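Glutathione S-transferase (Sphingobium chungbukense, PDB 6M1T) probably conjugates glutathione to electrophilic compounds as a beta-class glutathione S-transferase in detoxification. Local coordinates at residues I95-F100 with E144-S149; V153-L158 with G179-R184. All coordinates share one frame; numbering follows the deposited sequence. Where two conformers were deposited one is given.

Interaction 1: residues I95-F100 with E144-S149; sequences ISRLSF and EHYAGS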
loop_
_atom_site.group_PDB
_atom_site.type_symbol
_atom_site.label_atom_id
_atom_site.label_comp_id
_atom_site.label_asym_id
_atom_site.label_seq_id
_atom_site.Cartn_x
_atom_site.Cartn_y
_atom_site.Cartn_z
ATOM N N ILE A 95 -3.441 -9.343 -0.800
ATOM C CA ILE A 95 -3.030 -8.117 -0.057
ATOM C C ILE A 95 -1.728 -7.561 -0.668
ATOM O O ILE A 95 -1.559 -6.285 -0.780
ATOM C CB ILE A 95 -2.934 -8.454 1.431
ATOM C CG1 ILE A 95 -4.298 -8.860 1.990
ATOM C CG2 ILE A 95 -2.333 -7.305 2.230
ATOM C CD1 ILE A 95 -4.227 -9.416 3.395
ATOM N N SER A 96 -0.817 -8.449 -1.053
ATOM C CA SER A 96 0.459 -8.127 -1.743
ATOM C C SER A 96 0.148 -7.355 -3.018
ATOM O O SER A 96 0.701 -6.230 -3.239
ATOM C CB SER A 96 1.270 -9.387 -2.040
ATOM O OG SER A 96 2.489 -9.076 -2.684
ATOM N N ARG A 97 -0.747 -7.900 -3.841
ATOM C CA ARG A 97 -1.079 -7.227 -5.109
ATOM C C ARG A 97 -1.734 -5.866 -4.790
ATOM O O ARG A 97 -1.442 -4.910 -5.521
ATOM C CB ARG A 97 -1.903 -8.140 -6.032
ATOM C CG ARG A 97 -1.120 -9.254 -6.741
ATOM C CD ARG A 97 0.209 -8.880 -7.403
ATOM N NE ARG A 97 1.284 -8.818 -6.407
ATOM C CZ ARG A 97 2.462 -8.177 -6.522
ATOM N NH1 ARG A 97 3.285 -8.208 -5.499
ATOM N NH2 ARG A 97 2.837 -7.541 -7.621
ATOM N N LEU A 98 -2.625 -5.781 -3.800
ATOM C CA LEU A 98 -3.292 -4.476 -3.505
ATOM C C LEU A 98 -2.240 -3.465 -3.027
ATOM O O LEU A 98 -2.363 -2.264 -3.423
ATOM C CB LEU A 98 -4.420 -4.664 -2.492
ATOM C CG LEU A 98 -5.566 -5.600 -2.937
ATOM C CD1 LEU A 98 -6.547 -5.757 -1.806
ATOM C CD2 LEU A 98 -6.243 -5.073 -4.216
ATOM N N SER A 99 -1.261 -3.897 -2.216
ATOM C CA SER A 99 -0.187 -3.005 -1.676
ATOM C C SER A 99 0.697 -2.555 -2.844
ATOM O O SER A 99 1.042 -1.358 -2.914
ATOM C CB SER A 99 0.621 -3.604 -0.479
ATOM O OG SER A 99 1.737 -2.704 -0.555
ATOM N N PHE A 100 1.007 -3.436 -3.802
ATOM C CA PHE A 100 1.815 -3.051 -4.968
ATOM C C PHE A 100 1.065 -1.999 -5.812
ATOM O O PHE A 100 1.675 -0.993 -6.278
ATOM C CB PHE A 100 2.149 -4.260 -5.843
ATOM C CG PHE A 100 2.771 -3.856 -7.130
ATOM C CD1 PHE A 100 4.130 -3.619 -7.228
ATOM C CD2 PHE A 100 1.989 -3.756 -8.268
ATOM C CE1 PHE A 100 4.708 -3.261 -8.442
ATOM C CE2 PHE A 100 2.559 -3.377 -9.472
ATOM C CZ PHE A 100 3.918 -3.150 -9.570
ATOM N N GLU A 144 -5.098 -15.433 -16.494
ATOM C CA GLU A 144 -6.296 -14.620 -16.845
ATOM C C GLU A 144 -6.458 -13.510 -15.792
ATOM O O GLU A 144 -6.711 -12.362 -16.186
ATOM C CB GLU A 144 -7.551 -15.491 -16.963
ATOM C CG GLU A 144 -8.487 -15.014 -18.068
ATOM C CD GLU A 144 -9.799 -15.767 -18.199
ATOM O OE1 GLU A 144 -10.214 -16.032 -19.352
ATOM O OE2 GLU A 144 -10.411 -16.075 -17.148
ATOM N N HIS A 145 -6.288 -13.869 -14.515
ATOM C CA HIS A 145 -6.544 -13.022 -13.321
ATOM C C HIS A 145 -5.219 -12.585 -12.678
ATOM O O HIS A 145 -4.247 -13.381 -12.637
ATOM C CB HIS A 145 -7.413 -13.797 -12.328
ATOM C CG HIS A 145 -8.568 -14.499 -12.958
ATOM N ND1 HIS A 145 -9.733 -13.841 -13.312
ATOM C CD2 HIS A 145 -8.752 -15.797 -13.286
ATOM C CE1 HIS A 145 -10.583 -14.705 -13.828
ATOM N NE2 HIS A 145 -10.005 -15.909 -13.824
ATOM N N TYR A 146 -5.203 -11.373 -12.123
ATOM C CA TYR A 146 -3.995 -10.742 -11.544
ATOM C C TYR A 146 -3.600 -11.447 -10.233
ATOM O O TYR A 146 -2.400 -11.550 -9.987
ATOM C CB TYR A 146 -4.253 -9.236 -11.401
ATOM C CG TYR A 146 -3.058 -8.438 -10.958
ATOM C CD1 TYR A 146 -1.832 -8.551 -11.607
ATOM C CD2 TYR A 146 -3.173 -7.537 -9.920
ATOM C CE1 TYR A 146 -0.716 -7.856 -11.165
ATOM C CE2 TYR A 146 -2.082 -6.797 -9.500
ATOM C CZ TYR A 146 -0.853 -6.956 -10.114
ATOM O OH TYR A 146 0.196 -6.201 -9.678
ATOM N N ALA A 147 -4.558 -11.904 -9.415
ATOM C CA ALA A 147 -4.328 -12.597 -8.115
ATOM C C ALA A 147 -5.135 -13.910 -8.024
ATOM O O ALA A 147 -6.405 -13.880 -8.098
ATOM C CB ALA A 147 -4.672 -11.673 -6.961
ATOM N N GLY A 148 -4.433 -15.035 -7.845
ATOM C CA GLY A 148 -5.051 -16.354 -7.620
ATOM C C GLY A 148 -5.884 -16.813 -8.808
ATOM O O GLY A 148 -5.547 -16.475 -9.971
ATOM N N SER A 149 -6.967 -17.532 -8.519
ATOM C CA SER A 149 -7.700 -18.389 -9.483
ATOM C C SER A 149 -8.819 -17.618 -10.205
ATOM O O SER A 149 -9.150 -18.003 -11.341
ATOM C CB SER A 149 -8.228 -19.603 -8.770
ATOM O OG SER A 149 -8.279 -20.707 -9.652
#
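In the helical C-terminal domain of the glutathione S-transferase fold, R97 and F100 of the long helix 89-108 meet Y146 of the loop that leads into helix 153-162. The Y146 ring carries the contact. With its CG anti to the backbone N (chi1 -174°), it reaches from the loop to the helix, and the aliphatic part of R97 lies across it at about a right angle. R97 CG sits over one face, 4.2 Å from the ring centroid, in a CH-pi contact, while R97 CD comes within 3.5 Å of Y146 CZ. Bends at chi2 and chi3 then fold the arginine back along its own helix. There R97 NH1 donates to S96 OG at 3.1 Å, with the acceptor close to the guanidinium plane, and F100 CB lies above one face of that group. S96 OG is also bonded to T64 O of the second subunit, so the helix surface beside this contact belongs to the dimer interface. At the far end of the tyrosine, the buried Y146 OH has no hydrogen-bond partner in the model and packs 3.3 Å from F100 CD2. A147 CB adds a looser contact, 4.3 Å from R97 CG.

Interaction 2: residues V153-L158 with G179-R184; sequences VADIYL and GAYCGR. With CYS (cysteine), chain D.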
loop_
_atom_site.group_PDB
_atom_site.type_symbol
_atom_site.label_atom_id
_atom_site.label_comp_id
_atom_site.label_asym_id
_atom_site.label_seq_id
_atom_site.Cartn_x
_atom_site.Cartn_y
_atom_site.Cartn_z
ATOM N N VAL A 153 -10.914 -8.240 -6.310
ATOM C CA VAL A 153 -10.745 -6.769 -6.128
ATOM C C VAL A 153 -9.387 -6.320 -6.683
ATOM O O VAL A 153 -9.269 -5.154 -7.073
ATOM C CB VAL A 153 -10.951 -6.350 -4.669
ATOM C CG1 VAL A 153 -12.428 -6.426 -4.337
ATOM C CG2 VAL A 153 -10.111 -7.174 -3.684
ATOM N N ALA A 154 -8.396 -7.205 -6.797
ATOM C CA ALA A 154 -7.078 -6.818 -7.345
ATOM C C ALA A 154 -7.236 -6.570 -8.836
ATOM O O ALA A 154 -6.611 -5.632 -9.336
ATOM C CB ALA A 154 -6.022 -7.862 -7.045
ATOM N N ASP A 155 -8.028 -7.381 -9.547
ATOM C CA ASP A 155 -8.304 -7.127 -10.991
ATOM C C ASP A 155 -9.078 -5.793 -11.100
ATOM O O ASP A 155 -8.849 -5.011 -12.010
ATOM C CB ASP A 155 -9.146 -8.247 -11.625
ATOM C CG ASP A 155 -8.480 -9.623 -11.603
ATOM O OD1 ASP A 155 -7.436 -9.762 -12.220
ATOM O OD2 ASP A 155 -8.981 -10.505 -10.923
ATOM N N ILE A 156 -10.054 -5.581 -10.234
ATOM C CA ILE A 156 -10.861 -4.330 -10.301
ATOM C C ILE A 156 -9.912 -3.129 -10.154
ATOM O O ILE A 156 -9.983 -2.186 -10.907
ATOM C CB ILE A 156 -11.963 -4.317 -9.243
ATOM C CG1 ILE A 156 -13.023 -5.414 -9.478
ATOM C CG2 ILE A 156 -12.569 -2.907 -9.265
ATOM C CD1 ILE A 156 -14.031 -5.530 -8.328
ATOM N N TYR A 157 -9.039 -3.175 -9.173
ATOM C CA TYR A 157 -8.114 -2.055 -8.854
ATOM C C TYR A 157 -7.134 -1.814 -10.011
ATOM O O TYR A 157 -6.998 -0.671 -10.478
ATOM C CB TYR A 157 -7.415 -2.435 -7.572
ATOM C CG TYR A 157 -6.720 -1.335 -6.820
ATOM C CD1 TYR A 157 -7.047 0.007 -6.955
ATOM C CD2 TYR A 157 -5.800 -1.699 -5.854
ATOM C CE1 TYR A 157 -6.394 0.977 -6.196
ATOM C CE2 TYR A 157 -5.170 -0.756 -5.067
ATOM C CZ TYR A 157 -5.474 0.581 -5.227
ATOM O OH TYR A 157 -4.784 1.489 -4.460
ATOM N N LEU A 158 -6.541 -2.895 -10.555
ATOM C CA LEU A 158 -5.599 -2.787 -11.690
ATOM C C LEU A 158 -6.352 -2.211 -12.878
ATOM O O LEU A 158 -5.827 -1.275 -13.499
ATOM C CB LEU A 158 -4.978 -4.142 -12.042
ATOM C CG LEU A 158 -4.063 -4.162 -13.265
ATOM C CD1 LEU A 158 -2.930 -3.129 -13.141
ATOM C CD2 LEU A 158 -3.515 -5.577 -13.476
ATOM N N GLY A 179 -4.483 -4.830 -22.802
ATOM C CA GLY A 179 -5.619 -4.580 -23.715
ATOM C C GLY A 179 -6.707 -5.636 -23.597
ATOM O O GLY A 179 -7.874 -5.282 -23.333
ATOM N N ALA A 180 -6.373 -6.905 -23.796
ATOM C CA ALA A 180 -7.355 -8.018 -23.759
ATOM C C ALA A 180 -7.967 -8.138 -22.356
ATOM O O ALA A 180 -9.169 -8.442 -22.220
ATOM C CB ALA A 180 -6.666 -9.299 -24.157
ATOM N N TYR A 181 -7.116 -8.019 -21.337
ATOM C CA TYR A 181 -7.489 -8.094 -19.905
ATOM C C TYR A 181 -8.571 -7.040 -19.661
ATOM O O TYR A 181 -9.591 -7.404 -19.064
ATOM C CB TYR A 181 -6.226 -7.930 -19.050
ATOM C CG TYR A 181 -6.397 -7.836 -17.562
ATOM C CD1 TYR A 181 -6.571 -8.975 -16.808
ATOM C CD2 TYR A 181 -6.334 -6.606 -16.914
ATOM C CE1 TYR A 181 -6.691 -8.917 -15.437
ATOM C CE2 TYR A 181 -6.418 -6.529 -15.536
ATOM C CZ TYR A 181 -6.612 -7.679 -14.804
ATOM O OH TYR A 181 -6.692 -7.656 -13.454
ATOM N N CYS A 182 -8.371 -5.825 -20.158
ATOM C CA CYS A 182 -9.287 -4.671 -19.917
ATOM C C CYS A 182 -10.556 -4.918 -20.736
ATOM O O CYS A 182 -11.672 -4.821 -20.192
ATOM C CB CYS A 182 -8.687 -3.341 -20.354
ATOM S SG CYS A 182 -7.437 -2.702 -19.199
ATOM N N GLY A 183 -10.357 -5.324 -21.989
ATOM C CA GLY A 183 -11.412 -5.907 -22.844
ATOM C C GLY A 183 -12.359 -6.838 -22.124
ATOM O O GLY A 183 -13.571 -6.564 -22.164
ATOM N N ARG A 184 -11.859 -7.918 -21.522
ATOM C CA ARG A 184 -12.702 -8.912 -20.814
ATOM C C ARG A 184 -13.385 -8.227 -19.628
ATOM O O ARG A 184 -14.587 -8.417 -19.426
ATOM C CB ARG A 184 -11.876 -10.119 -20.363
ATOM C CG ARG A 184 -11.297 -10.922 -21.524
ATOM C CD ARG A 184 -10.618 -12.215 -21.114
ATOM N NE ARG A 184 -9.653 -12.102 -20.022
ATOM C CZ ARG A 184 -8.359 -11.802 -20.153
ATOM N NH1 ARG A 184 -7.842 -11.532 -21.337
ATOM N NH2 ARG A 184 -7.584 -11.754 -19.084
HETATM N N CYS D . -7.968 1.103 -22.884
HETATM C CA CYS D . -7.327 -0.218 -22.601
HETATM C C CYS D . -8.224 -1.355 -23.115
HETATM O O CYS D . -9.461 -1.259 -22.911
HETATM C CB CYS D . -7.033 -0.348 -21.109
HETATM S SG CYS D . -6.173 -1.873 -20.620
#
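Y181 points from helix 176-186 straight at the first turn of helix 153-162, its ring meeting D155 with its hydroxyl end and L158 with one side. The D155 side chain crosses the tyrosine at about a right angle, with the carboxylate turned 56° from the ring plane. D155 OD1 nevertheless lies in that plane, at the ring's edge, and accepts a short hydrogen bond of 2.6 Å from Y181 OH through its anti lone pair. The hydroxyl is pressed close to the helix as well, Y181 OH standing 3.0 Å from D155 CA. L158, one turn further on, approaches the ring obliquely: its CG is anti to the backbone N (chi1 176°), which carries CD2 to 3.7 Å from Y181 CE2. A phenylalanine in place of Y181 would keep much of this apolar contact but would probably leave the buried D155 OD1 without one of its donors and remove the hydrogen bond between residues 153-158 and 179-184. Next to Y181, C182 turns to another partner, its SG joined to SG of the bound cysteine by a disulfide of 2.1 Å. Y157, directed away from helix 176-186, touches glutathione on the other side of helix 153-162. D155 has further partners at the start of its helix: OD1 also accepts from Y146 N, and OD2 from S152 N. Three donors around one carboxylate are consistent with a charged aspartate. S152 OG bonds A154 N while the D155 carboxylate returns to S152 N, which resembles the S-x-x-D N-capping box known at this helix start in glutathione S-transferases.

Along the chain, helix 89-108 comes first, and interaction 1 closes a 43-residue excursion, mostly helical and including helix 119-139, by bringing the loop 144-149 back onto it. The chain then enters helix 153-162, and interaction 2 closes a shorter excursion of 20 residues when helix 176-186 returns. The two closures follow in series, neither nesting nor crossing, yet their centres lie only 11 Å apart. They meet through the loop: its backbone shares the D155 carboxylate with Y181, and R184 NH2 makes a weak hydrogen bond to E144 O. Residues 144-149 thus connect the dimer-facing helix 89-108 with the pair of helices 153-162 and 176-186.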